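Local coordinates for 2-dehydropantoate 2-reductase (Enterococcus faecium DO, PDB 5X20), which probably catalyses the NADPH-dependent reduction of ketopantoate to (R)-pantoate, the second step in making pantoate for the pantothenate pathway, at residues M86-Q91 and E114-M119; E34-I39 and I59-E64; E148-G153 and D178-S183; F15-H20 and A55-V60. All blocks are in the same frame, centred on the assembly; numbering follows the deposited sequence.

Interactions 1, 2 and 4 lie within the nucleotide-binding part of the chain; interaction 3 joins its sheet to a helix of the C-terminal part. Interactions 2 and 4 are buried and aliphatic, apart from the H20 ring. Their segments overlap at I59 and V60, though only interaction 2 uses I59. Interaction 1 lies at the surface and touches interaction 2 through D89 and Q62. Interaction 3 is partly buried. Both 1 and 3 have a side-chain to backbone hydrogen bond. In interaction 1 an amide N-H meets a loop carbonyl; in interaction 3 an amide oxygen takes the N-H at a helix start, with a weak S183 to E148 bond besides.

Interaction 1 (M86-Q91 and E114-M119); sequences MLQDIQ and EKFVPM
F116 reaches toward L87 and Q88 with its CG anti to the carbonyl carbon (chi1 -63°), while Q91 bends at chi2 (-145°) and turns its amide back to the F116 backbone. The contact belongs to the Rossmann-type nucleotide-binding domain. It joins helix 83-90 to the loop that precedes strand 122-127. L87 CB stands over the centre of one face of the F116 ring, 3.8 Å from the ring centroid, in a CH-pi contact. Q88 meets the ring obliquely, with its CA 3.6 Å from F116 CE2. Its CG lies 3.7 Å from F116 CZ, and farther out its amide nitrogen binds a glycerol. Q91 comes in at the ring edge. Its CG lies near the ring plane, 3.4 Å from F116 CD2, and its amide plane is nearly perpendicular to the ring. On the inner side, L87 also rests on L76 of strand 73-76, and V117 rests on I122 and I94. Q91 gives the hydrogen bond of the contact, from NE2 to F116 O at 2.8 Å. The acceptor lies in the Q91 amide plane, and the donor comes from well to the side of the carbonyl, at a C=O...N angle of 110°.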
loop_
_atom_site.group_PDB
_atom_site.type_symbol
_atom_site.label_atom_id
_atom_site.label_comp_id
_atom_site.label_asym_id
_atom_site.label_seq_id
_atom_site.Cartn_x
_atom_site.Cartn_y
_atom_site.Cartn_z
ATOM N N MET A 86 28.619 4.601 9.884
ATOM C CA MET A 86 29.469 5.644 9.340
ATOM C C MET A 86 30.155 6.411 10.473
ATOM O O MET A 86 31.360 6.681 10.393
ATOM C CB MET A 86 28.683 6.632 8.448
ATOM C CG MET A 86 29.437 7.895 8.059
ATOM S SD MET A 86 30.816 7.613 6.939
ATOM C CE MET A 86 29.953 7.260 5.401
ATOM N N LEU A 87 29.388 6.753 11.513
ATOM C CA LEU A 87 29.937 7.429 12.662
ATOM C C LEU A 87 31.006 6.565 13.364
ATOM O O LEU A 87 32.008 7.110 13.824
ATOM C CB LEU A 87 28.852 7.851 13.634
ATOM C CG LEU A 87 28.032 9.048 13.165
ATOM C CD1 LEU A 87 26.763 9.185 13.967
ATOM C CD2 LEU A 87 28.835 10.341 13.236
ATOM N N GLN A 88 30.807 5.257 13.445
ATOM C CA GLN A 88 31.765 4.352 14.095
ATOM C C GLN A 88 33.066 4.410 13.313
ATOM O O GLN A 88 34.138 4.518 13.890
ATOM C CB GLN A 88 31.301 2.913 14.085
ATOM C CG GLN A 88 30.081 2.615 14.874
ATOM C CD GLN A 88 29.827 1.133 14.876
ATOM O OE1 GLN A 88 30.657 0.365 14.379
ATOM N NE2 GLN A 88 28.713 0.714 15.479
ATOM N N ASP A 89 32.956 4.362 11.987
ATOM C CA ASP A 89 34.143 4.279 11.142
ATOM C C ASP A 89 34.945 5.557 11.085
ATOM O O ASP A 89 36.095 5.506 10.790
ATOM C CB ASP A 89 33.773 3.829 9.719
ATOM C CG ASP A 89 33.401 2.388 9.649
ATOM O OD1 ASP A 89 33.689 1.655 10.609
ATOM O OD2 ASP A 89 32.791 1.983 8.659
ATOM N N ILE A 90 34.347 6.704 11.331
ATOM C CA ILE A 90 35.045 7.960 11.163
ATOM C C ILE A 90 35.248 8.701 12.477
ATOM O O ILE A 90 35.603 9.889 12.477
ATOM C CB ILE A 90 34.286 8.898 10.162
ATOM C CG1 ILE A 90 32.972 9.417 10.738
ATOM C CG2 ILE A 90 34.017 8.160 8.860
ATOM C CD1 ILE A 90 32.433 10.639 10.045
ATOM N N GLN A 91 34.995 8.041 13.606
ATOM C CA GLN A 91 35.063 8.746 14.894
ATOM C C GLN A 91 36.381 9.444 15.134
ATOM O O GLN A 91 36.431 10.555 15.668
ATOM C CB GLN A 91 34.660 7.875 16.083
ATOM C CG GLN A 91 33.619 8.570 16.947
ATOM C CD GLN A 91 33.759 8.286 18.428
ATOM O OE1 GLN A 91 34.449 7.354 18.843
ATOM N NE2 GLN A 91 33.085 9.092 19.236
ATOM N N GLU A 114 24.895 11.935 19.186
ATOM C CA GLU A 114 25.361 12.173 20.545
ATOM C C GLU A 114 26.129 11.018 21.188
ATOM O O GLU A 114 26.857 11.234 22.165
ATOM C CB GLU A 114 24.197 12.480 21.472
ATOM C CG GLU A 114 23.744 13.934 21.379
ATOM C CD GLU A 114 22.272 14.136 21.754
ATOM O OE1 GLU A 114 21.724 13.320 22.508
ATOM O OE2 GLU A 114 21.622 15.105 21.269
ATOM N N LYS A 115 26.049 9.820 20.629
ATOM C CA LYS A 115 26.922 8.741 21.067
ATOM C C LYS A 115 28.356 8.866 20.597
ATOM O O LYS A 115 29.216 8.224 21.169
ATOM C CB LYS A 115 26.387 7.373 20.672
ATOM C CG LYS A 115 24.903 7.271 20.743
ATOM C CD LYS A 115 24.357 5.986 21.287
ATOM C CE LYS A 115 24.818 4.774 20.474
ATOM N NZ LYS A 115 23.713 3.744 20.345
ATOM N N PHE A 116 28.614 9.697 19.590
ATOM C CA PHE A 116 29.946 9.852 19.014
ATOM C C PHE A 116 30.497 11.262 19.086
ATOM O O PHE A 116 31.666 11.468 18.940
ATOM C CB PHE A 116 29.913 9.456 17.541
ATOM C CG PHE A 116 29.566 8.043 17.336
ATOM C CD1 PHE A 116 28.245 7.628 17.278
ATOM C CD2 PHE A 116 30.564 7.103 17.202
ATOM C CE1 PHE A 116 27.910 6.280 17.148
ATOM C CE2 PHE A 116 30.248 5.774 17.063
ATOM C CZ PHE A 116 28.915 5.360 17.039
ATOM N N VAL A 117 29.638 12.252 19.275
ATOM C CA VAL A 117 30.064 13.632 19.114
ATOM C C VAL A 117 29.626 14.386 20.331
ATOM O O VAL A 117 28.509 14.224 20.780
ATOM C CB VAL A 117 29.409 14.282 17.867
ATOM C CG1 VAL A 117 29.927 15.720 17.656
ATOM C CG2 VAL A 117 29.650 13.435 16.619
ATOM N N PRO A 118 30.497 15.239 20.862
ATOM C CA PRO A 118 30.098 16.099 21.971
ATOM C C PRO A 118 28.964 17.026 21.546
ATOM O O PRO A 118 28.903 17.521 20.404
ATOM C CB PRO A 118 31.358 16.914 22.285
ATOM C CG PRO A 118 32.417 16.501 21.297
ATOM C CD PRO A 118 31.944 15.318 20.545
ATOM N N MET A 119 28.067 17.237 22.472
ATOM C CA MET A 119 26.832 17.926 22.225
ATOM C C MET A 119 27.069 19.296 21.598
ATOM O O MET A 119 26.375 19.698 20.651
ATOM C CB MET A 119 26.090 18.060 23.547
ATOM C CG MET A 119 24.715 18.676 23.405
ATOM S SD MET A 119 23.549 17.424 22.852
ATOM C CE MET A 119 21.941 18.190 23.126
#

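Interaction 2 (E34-I39 and I59-E64)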
loop_
_atom_site.group_PDB
_atom_site.type_symbol
_atom_site.label_atom_id
_atom_site.label_comp_id
_atom_site.label_asym_id
_atom_site.label_seq_id
_atom_site.Cartn_x
_atom_site.Cartn_y
_atom_site.Cartn_z
ATOM N N GLU A 34 32.746 0.473 -5.251
ATOM C CA GLU A 34 32.736 0.758 -6.688
ATOM C C GLU A 34 32.640 2.269 -6.944
ATOM O O GLU A 34 33.266 2.805 -7.852
ATOM C CB GLU A 34 31.565 0.021 -7.342
ATOM C CG GLU A 34 31.800 -0.324 -8.790
ATOM C CD GLU A 34 30.548 -0.806 -9.531
ATOM O OE1 GLU A 34 29.565 -1.231 -8.888
ATOM O OE2 GLU A 34 30.570 -0.786 -10.785
ATOM N N HIS A 35 31.871 2.972 -6.111
ATOM C CA HIS A 35 31.643 4.400 -6.251
ATOM C C HIS A 35 32.931 5.148 -5.930
ATOM O O HIS A 35 33.335 6.076 -6.666
ATOM C CB HIS A 35 30.513 4.776 -5.293
ATOM C CG HIS A 35 30.110 6.223 -5.286
ATOM N ND1 HIS A 35 29.626 6.857 -6.404
ATOM C CD2 HIS A 35 30.002 7.112 -4.279
ATOM C CE1 HIS A 35 29.313 8.107 -6.108
ATOM N NE2 HIS A 35 29.529 8.285 -4.816
ATOM N N VAL A 36 33.581 4.747 -4.830
ATOM C CA VAL A 36 34.858 5.333 -4.428
ATOM C C VAL A 36 35.942 5.125 -5.522
ATOM O O VAL A 36 36.677 6.070 -5.860
ATOM C CB VAL A 36 35.334 4.731 -3.089
ATOM C CG1 VAL A 36 36.781 5.126 -2.787
ATOM C CG2 VAL A 36 34.431 5.189 -1.962
ATOM N N GLN A 37 36.032 3.918 -6.067
ATOM C CA GLN A 37 37.028 3.631 -7.098
ATOM C C GLN A 37 36.767 4.458 -8.360
ATOM O O GLN A 37 37.688 5.039 -8.908
ATOM C CB GLN A 37 37.070 2.136 -7.410
ATOM C CG GLN A 37 38.321 1.643 -8.145
ATOM C CD GLN A 37 39.656 2.073 -7.481
ATOM O OE1 GLN A 37 39.856 1.908 -6.257
ATOM N NE2 GLN A 37 40.567 2.660 -8.286
ATOM N N GLN A 38 35.508 4.553 -8.798
ATOM C CA GLN A 38 35.154 5.388 -9.947
ATOM C C GLN A 38 35.573 6.832 -9.746
ATOM O O GLN A 38 36.113 7.483 -10.677
ATOM C CB GLN A 38 33.639 5.411 -10.211
ATOM C CG GLN A 38 33.170 4.483 -11.293
ATOM C CD GLN A 38 33.876 4.763 -12.599
ATOM O OE1 GLN A 38 33.930 5.897 -13.060
ATOM N NE2 GLN A 38 34.440 3.730 -13.184
ATOM N N ILE A 39 35.307 7.366 -8.557
ATOM C CA ILE A 39 35.622 8.777 -8.332
ATOM C C ILE A 39 37.150 8.971 -8.314
ATOM O O ILE A 39 37.668 9.974 -8.807
ATOM C CB ILE A 39 34.940 9.334 -7.068
ATOM C CG1 ILE A 39 33.432 9.471 -7.331
ATOM C CG2 ILE A 39 35.497 10.696 -6.697
ATOM C CD1 ILE A 39 32.545 9.492 -6.095
ATOM N N ILE A 59 38.693 11.225 -2.226
ATOM C CA ILE A 59 37.697 10.358 -1.681
ATOM C C ILE A 59 38.362 9.206 -0.953
ATOM O O ILE A 59 39.335 8.667 -1.415
ATOM C CB ILE A 59 36.719 9.854 -2.769
ATOM C CG1 ILE A 59 35.580 8.993 -2.132
ATOM C CG2 ILE A 59 37.429 9.082 -3.879
ATOM C CD1 ILE A 59 34.310 8.996 -2.968
ATOM N N VAL A 60 37.793 8.812 0.183
ATOM C CA VAL A 60 38.323 7.698 0.941
ATOM C C VAL A 60 37.172 6.780 1.363
ATOM O O VAL A 60 36.062 7.242 1.639
ATOM C CB VAL A 60 39.137 8.235 2.147
ATOM C CG1 VAL A 60 38.231 8.999 3.096
ATOM C CG2 VAL A 60 39.838 7.110 2.872
ATOM N N LEU A 61 37.423 5.470 1.373
ATOM C CA LEU A 61 36.499 4.495 1.979
ATOM C C LEU A 61 36.367 4.762 3.459
ATOM O O LEU A 61 37.355 5.044 4.141
ATOM C CB LEU A 61 37.013 3.077 1.822
ATOM C CG LEU A 61 36.379 2.097 0.818
ATOM C CD1 LEU A 61 36.831 0.670 1.126
ATOM C CD2 LEU A 61 34.871 2.150 0.784
ATOM N N GLN A 62 35.144 4.698 3.975
ATOM C CA GLN A 62 34.911 5.078 5.360
ATOM C C GLN A 62 35.719 4.229 6.318
ATOM O O GLN A 62 36.108 4.692 7.379
ATOM C CB GLN A 62 33.426 4.993 5.712
ATOM C CG GLN A 62 32.792 3.613 5.694
ATOM C CD GLN A 62 31.286 3.700 5.766
ATOM O OE1 GLN A 62 30.639 4.209 4.843
ATOM N NE2 GLN A 62 30.712 3.233 6.853
ATOM N N SER A 63 35.961 2.971 5.970
ATOM C CA SER A 63 36.769 2.079 6.839
ATOM C C SER A 63 38.293 2.396 6.809
ATOM O O SER A 63 39.044 1.954 7.686
ATOM C CB SER A 63 36.538 0.622 6.444
ATOM O OG SER A 63 37.005 0.436 5.127
ATOM N N GLU A 64 38.727 3.215 5.855
ATOM C CA GLU A 64 40.133 3.591 5.716
ATOM C C GLU A 64 40.434 5.011 6.107
ATOM O O GLU A 64 41.466 5.552 5.759
ATOM C CB GLU A 64 40.612 3.341 4.306
ATOM C CG GLU A 64 40.264 1.924 3.902
ATOM C CD GLU A 64 40.705 1.569 2.508
ATOM O OE1 GLU A 64 40.932 2.491 1.691
ATOM O OE2 GLU A 64 40.793 0.343 2.254
#
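I59 is the bump that fills the hollow between V36 and I39, one turn apart on helix 33-42. The helix and strand segments run roughly antiparallel, with their axes 8.3 Å apart at closest and 153° between their directions. The two branches of I59 fit in different places. I59 CG2 drops against the helix backbone, 3.7 Å from V36 O, and also touches I39 CG2 at 3.8 Å. CG1, anti to its own backbone N (chi1 -176°), carries CD1 on between the two helix residues. There I59 CD1 meets I39 CD1 at 3.6 Å and V36 CG2 at 3.9 Å. V36 answers with a forked tip: its CG1 and CG2 lie at almost equal distances from I59 CG1. V36 CG2 also reaches L61 CD2, at 4.1 Å, so the valine sits between two strand residues. V60 points away from the helix. I39 CD1 has a second neighbour within the helix, for it lies over one face of the H35 ring, toward its rim. H35 is held by A8 O and G137 N and touches the bound NAD. This is the edge of the Rossmann-type sheet. Strand 59-61 runs parallel to strand 25-30 and is joined to it by backbone hydrogen bonds of V60 with L28 and D30. Helix 33-42 covers I59 beside L28, and V36 packs on D30, an NAD-binding residue.

Interaction 3 (E148-G153 and D178-S183). With SO4 (sulfate ion), chain P.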
loop_
_atom_site.group_PDB
_atom_site.type_symbol
_atom_site.label_atom_id
_atom_site.label_comp_id
_atom_site.label_asym_id
_atom_site.label_seq_id
_atom_site.Cartn_x
_atom_site.Cartn_y
_atom_site.Cartn_z
ATOM N N GLU A 148 17.950 24.436 6.327
ATOM C CA GLU A 148 17.733 24.991 7.653
ATOM C C GLU A 148 18.492 24.195 8.691
ATOM O O GLU A 148 18.580 22.966 8.592
ATOM C CB GLU A 148 16.271 24.990 8.018
ATOM C CG GLU A 148 15.473 26.074 7.323
ATOM C CD GLU A 148 14.138 26.289 7.973
ATOM O OE1 GLU A 148 13.157 26.517 7.278
ATOM O OE2 GLU A 148 14.021 26.232 9.200
ATOM N N LEU A 149 19.055 24.884 9.679
ATOM C CA LEU A 149 19.875 24.232 10.663
ATOM C C LEU A 149 19.869 25.006 11.968
ATOM O O LEU A 149 19.587 26.223 12.016
ATOM C CB LEU A 149 21.305 24.052 10.130
ATOM C CG LEU A 149 22.192 25.306 9.886
ATOM C CD1 LEU A 149 22.921 25.709 11.143
ATOM C CD2 LEU A 149 23.223 25.047 8.796
ATOM N N GLN A 150 20.206 24.287 13.023
ATOM C CA GLN A 150 20.316 24.875 14.328
ATOM C C GLN A 150 21.324 24.109 15.126
ATOM O O GLN A 150 21.465 22.891 14.962
ATOM C CB GLN A 150 18.979 24.845 15.074
ATOM C CG GLN A 150 18.969 25.717 16.336
ATOM C CD GLN A 150 17.630 25.734 17.082
ATOM O OE1 GLN A 150 16.701 25.016 16.749
ATOM N NE2 GLN A 150 17.499 26.662 18.019
ATOM N N ASN A 151 22.013 24.814 16.008
ATOM C CA ASN A 151 22.912 24.208 16.971
ATOM C C ASN A 151 22.097 23.467 18.026
ATOM O O ASN A 151 21.019 23.893 18.403
ATOM C CB ASN A 151 23.725 25.284 17.701
ATOM C CG ASN A 151 22.825 26.329 18.393
ATOM O OD1 ASN A 151 22.139 27.099 17.734
ATOM N ND2 ASN A 151 22.822 26.332 19.724
ATOM N N LEU A 152 22.623 22.363 18.525
ATOM C CA LEU A 152 21.994 21.681 19.696
ATOM C C LEU A 152 22.707 22.029 21.014
ATOM O O LEU A 152 22.155 21.825 22.071
ATOM C CB LEU A 152 22.035 20.176 19.537
ATOM C CG LEU A 152 21.129 19.615 18.445
ATOM C CD1 LEU A 152 21.127 18.114 18.555
ATOM C CD2 LEU A 152 19.711 20.139 18.494
ATOM N N GLY A 153 23.941 22.513 20.927
ATOM C CA GLY A 153 24.702 22.895 22.130
ATOM C C GLY A 153 24.407 24.303 22.607
ATOM O O GLY A 153 24.266 25.249 21.798
ATOM N N ASP A 178 15.517 29.077 14.722
ATOM C CA ASP A 178 15.444 29.001 16.164
ATOM C C ASP A 178 14.495 27.922 16.669
ATOM O O ASP A 178 14.350 27.750 17.852
ATOM C CB ASP A 178 15.138 30.375 16.817
ATOM C CG ASP A 178 13.787 30.932 16.445
ATOM O OD1 ASP A 178 12.853 30.166 16.094
ATOM O OD2 ASP A 178 13.652 32.159 16.521
ATOM N N ASN A 179 13.864 27.192 15.750
ATOM C CA ASN A 179 12.956 26.111 16.110
ATOM C C ASN A 179 13.117 24.923 15.170
ATOM O O ASN A 179 12.181 24.512 14.413
ATOM C CB ASN A 179 11.548 26.688 16.080
ATOM C CG ASN A 179 10.556 25.859 16.832
ATOM O OD1 ASN A 179 10.894 24.803 17.441
ATOM N ND2 ASN A 179 9.305 26.285 16.768
ATOM N N ILE A 180 14.313 24.340 15.193
ATOM C CA ILE A 180 14.631 23.308 14.201
ATOM C C ILE A 180 13.742 22.069 14.311
ATOM O O ILE A 180 13.503 21.421 13.316
ATOM C CB ILE A 180 16.105 22.934 14.191
ATOM C CG1 ILE A 180 16.485 22.320 12.840
ATOM C CG2 ILE A 180 16.484 21.985 15.300
ATOM C CD1 ILE A 180 16.406 23.256 11.667
ATOM N N HIS A 181 13.271 21.745 15.502
ATOM C CA HIS A 181 12.445 20.560 15.714
ATOM C C HIS A 181 11.109 20.681 15.014
ATOM O O HIS A 181 10.640 19.715 14.414
ATOM C CB HIS A 181 12.301 20.236 17.212
ATOM C CG HIS A 181 13.607 19.883 17.854
ATOM N ND1 HIS A 181 14.406 18.846 17.404
ATOM C CD2 HIS A 181 14.313 20.492 18.831
ATOM C CE1 HIS A 181 15.519 18.797 18.121
ATOM N NE2 HIS A 181 15.504 19.810 18.968
ATOM N N TYR A 182 10.550 21.891 15.003
ATOM C CA TYR A 182 9.319 22.183 14.237
ATOM C C TYR A 182 9.597 21.967 12.771
ATOM O O TYR A 182 8.877 21.249 12.062
ATOM C CB TYR A 182 8.888 23.645 14.454
ATOM C CG TYR A 182 7.588 23.977 13.800
ATOM C CD1 TYR A 182 7.512 24.204 12.417
ATOM C CD2 TYR A 182 6.421 24.051 14.544
ATOM C CE1 TYR A 182 6.305 24.476 11.804
ATOM C CE2 TYR A 182 5.197 24.362 13.942
ATOM C CZ TYR A 182 5.129 24.539 12.581
ATOM O OH TYR A 182 3.916 24.794 12.012
ATOM N N SER A 183 10.687 22.538 12.321
ATOM C CA SER A 183 11.074 22.403 10.931
ATOM C C SER A 183 11.343 20.938 10.483
ATOM O O SER A 183 10.982 20.546 9.394
ATOM C CB SER A 183 12.303 23.251 10.706
ATOM O OG SER A 183 12.726 23.027 9.381
HETATM S S SO4 P . 21.858 29.227 22.131
HETATM O O1 SO4 P . 21.523 28.407 20.956
HETATM O O2 SO4 P . 23.063 30.019 21.805
HETATM O O3 SO4 P . 20.792 30.200 22.474
HETATM O O4 SO4 P . 22.024 28.300 23.268
#
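Q150 of strand 147-151 and I180, the first residue of helix 180-201, come closest in backbone, with their CA atoms 5.9 Å apart. The Q150 side chain is extended, with CG anti to its backbone N (chi1 -168°), and reaches the start of the helix. There Q150 OE1 accepts a hydrogen bond from I180 N, 2.9 Å long and fairly straight at 162°. Q150 thus ties the N-terminal sheet, near its edge, to the first helix of the C-terminal part. The side chain of N179, at the N-cap position, makes no capping bond. The Q150 and I180 side chains lie alongside, pointing opposite ways, with I180 CB 3.6 Å from Q150 CB. Further along, I180 CD1 lies 3.7 Å from L149 N, against the strand backbone. S183 OG gives a weak hydrogen bond to E148 OE2. Beyond the contact, N151 ND2 is held by two acceptors, G153 O at 2.7 Å and O1 of a sulfate at 2.7 Å. The backbone N atoms of G155 and E157 also bind this ion, probably from the crystallisation liquor, at a strand-turn-helix that resembles a Rossmann-type glycine turn. Strand 147-151 lies between strand 122-127, antiparallel to it, and strand 174-176, parallel to it. L149 turns the other way, onto A160 and L167 of helix 157-168. Helix 180-201 leads into the mainly helical C-terminal part, and its I180 also touches I124.

Interaction 4 (F15-H20 and A55-V60); sequences FGLMLH and AKLPIV
L17 and A55 have CA atoms 7.4 Å apart, and H20 and L57 have theirs 8.1 Å apart, where helix 10-21 passes the short link between strand 51-55 of the small sheet and strand 59-61 of the large one. The residues facing the helix are A55 and L57, while K56 between them points away. L57 divides its two methyls between two neighbours. L57 CD1 approaches the helix backbone at G16, where there is no side chain to hold it off, and comes within 4.2 Å of G16 C. L57 CD2 lies over one face of the H20 ring in a CH-pi contact, 3.3 Å from the centroid and displaced toward the rim near ND1 and CG. This packing is very tight, and the exact spacing is doubtful. The H20 ring is put there by a chi1 of 169°, which sets CG anti to the backbone N. Helix 10-21 follows the glycine-rich turn with G7, G9 and G12, consistent with the first beta-alpha unit of a Rossmann fold, and A10 and M11 at its start bind NAD. One turn back from H20, L17 reaches A55 with its CD2, 3.7 Å from A55 CB. A55 CB also lies obliquely to the H20 ring, 4.3 Å from H20 CD2. L17 packs as well on L44, A46 and F48 of strand 44-48, to which A55 is joined by backbone hydrogen bonding with L44. H20 touches V26 of strand 25-30.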
loop_
_atom_site.group_PDB
_atom_site.type_symbol
_atom_site.label_atom_id
_atom_site.label_comp_id
_atom_site.label_asym_id
_atom_site.label_seq_id
_atom_site.Cartn_x
_atom_site.Cartn_y
_atom_site.Cartn_z
ATOM N N PHE A 15 26.447 18.592 -2.245
ATOM C CA PHE A 15 27.043 19.531 -1.294
ATOM C C PHE A 15 28.581 19.628 -1.478
ATOM O O PHE A 15 29.141 20.725 -1.471
ATOM C CB PHE A 15 26.691 19.135 0.135
ATOM C CG PHE A 15 25.342 19.671 0.588
ATOM C CD1 PHE A 15 24.173 19.319 -0.087
ATOM C CD2 PHE A 15 25.249 20.487 1.697
ATOM C CE1 PHE A 15 22.933 19.789 0.349
ATOM C CE2 PHE A 15 24.038 20.982 2.121
ATOM C CZ PHE A 15 22.868 20.662 1.429
ATOM N N GLY A 16 29.248 18.493 -1.673
ATOM C CA GLY A 16 30.671 18.450 -1.895
ATOM C C GLY A 16 31.095 19.232 -3.133
ATOM O O GLY A 16 32.045 20.000 -3.094
ATOM N N LEU A 17 30.376 19.001 -4.218
ATOM C CA LEU A 17 30.634 19.682 -5.463
ATOM C C LEU A 17 30.502 21.196 -5.272
ATOM O O LEU A 17 31.418 21.950 -5.600
ATOM C CB LEU A 17 29.589 19.242 -6.487
ATOM C CG LEU A 17 30.003 18.419 -7.704
ATOM C CD1 LEU A 17 29.057 18.730 -8.854
ATOM C CD2 LEU A 17 31.443 18.701 -8.102
ATOM N N MET A 18 29.352 21.637 -4.755
ATOM C CA MET A 18 29.103 23.065 -4.548
ATOM C C MET A 18 30.090 23.676 -3.583
ATOM O O MET A 18 30.600 24.759 -3.850
ATOM C CB MET A 18 27.664 23.309 -4.086
ATOM C CG MET A 18 26.684 23.030 -5.195
ATOM S SD MET A 18 24.932 22.932 -4.746
ATOM C CE MET A 18 24.535 24.658 -4.614
ATOM N N LEU A 19 30.424 22.969 -2.504
ATOM C CA LEU A 19 31.401 23.496 -1.573
ATOM C C LEU A 19 32.808 23.575 -2.193
ATOM O O LEU A 19 33.564 24.529 -1.944
ATOM C CB LEU A 19 31.437 22.690 -0.297
ATOM C CG LEU A 19 30.216 22.911 0.583
ATOM C CD1 LEU A 19 30.074 21.738 1.558
ATOM C CD2 LEU A 19 30.258 24.233 1.341
ATOM N N HIS A 20 33.139 22.607 -3.036
ATOM C CA HIS A 20 34.418 22.599 -3.742
ATOM C C HIS A 20 34.496 23.722 -4.791
ATOM O O HIS A 20 35.515 24.381 -4.916
ATOM C CB HIS A 20 34.640 21.229 -4.379
ATOM C CG HIS A 20 35.783 21.162 -5.344
ATOM N ND1 HIS A 20 37.077 20.886 -4.936
ATOM C CD2 HIS A 20 35.823 21.271 -6.696
ATOM C CE1 HIS A 20 37.865 20.842 -5.997
ATOM N NE2 HIS A 20 37.128 21.082 -7.074
ATOM N N ALA A 55 34.742 16.794 -11.464
ATOM C CA ALA A 55 35.622 17.352 -10.472
ATOM C C ALA A 55 36.413 16.221 -9.844
ATOM O O ALA A 55 35.840 15.209 -9.495
ATOM C CB ALA A 55 34.829 18.100 -9.409
ATOM N N LYS A 56 37.727 16.403 -9.712
ATOM C CA LYS A 56 38.554 15.409 -9.039
ATOM C C LYS A 56 38.526 15.754 -7.573
ATOM O O LYS A 56 39.244 16.625 -7.130
ATOM C CB LYS A 56 39.996 15.327 -9.546
ATOM C CG LYS A 56 40.311 14.138 -10.456
ATOM C CD LYS A 56 39.879 14.370 -11.905
ATOM C CE LYS A 56 40.249 13.262 -12.849
ATOM N NZ LYS A 56 39.508 13.273 -14.141
ATOM N N LEU A 57 37.661 15.095 -6.818
ATOM C CA LEU A 57 37.574 15.350 -5.397
ATOM C C LEU A 57 38.258 14.182 -4.728
ATOM O O LEU A 57 38.062 13.034 -5.129
ATOM C CB LEU A 57 36.112 15.453 -4.955
ATOM C CG LEU A 57 35.342 16.638 -5.485
ATOM C CD1 LEU A 57 33.928 16.695 -4.963
ATOM C CD2 LEU A 57 36.053 17.921 -5.160
ATOM N N PRO A 58 39.094 14.464 -3.748
ATOM C CA PRO A 58 39.636 13.369 -2.950
ATOM C C PRO A 58 38.517 12.543 -2.279
ATOM O O PRO A 58 37.500 13.112 -1.849
ATOM C CB PRO A 58 40.499 14.078 -1.872
ATOM C CG PRO A 58 40.481 15.528 -2.187
ATOM C CD PRO A 58 39.405 15.794 -3.202
ATOM N N ILE A 59 38.693 11.225 -2.226
ATOM C CA ILE A 59 37.697 10.358 -1.681
ATOM C C ILE A 59 38.362 9.206 -0.953
ATOM O O ILE A 59 39.335 8.667 -1.415
ATOM C CB ILE A 59 36.719 9.854 -2.769
ATOM C CG1 ILE A 59 35.580 8.993 -2.132
ATOM C CG2 ILE A 59 37.429 9.082 -3.879
ATOM C CD1 ILE A 59 34.310 8.996 -2.968
ATOM N N VAL A 60 37.793 8.812 0.183
ATOM C CA VAL A 60 38.323 7.698 0.941
ATOM C C VAL A 60 37.172 6.780 1.363
ATOM O O VAL A 60 36.062 7.242 1.639
ATOM C CB VAL A 60 39.137 8.235 2.147
ATOM C CG1 VAL A 60 38.231 8.999 3.096
ATOM C CG2 VAL A 60 39.838 7.110 2.872
#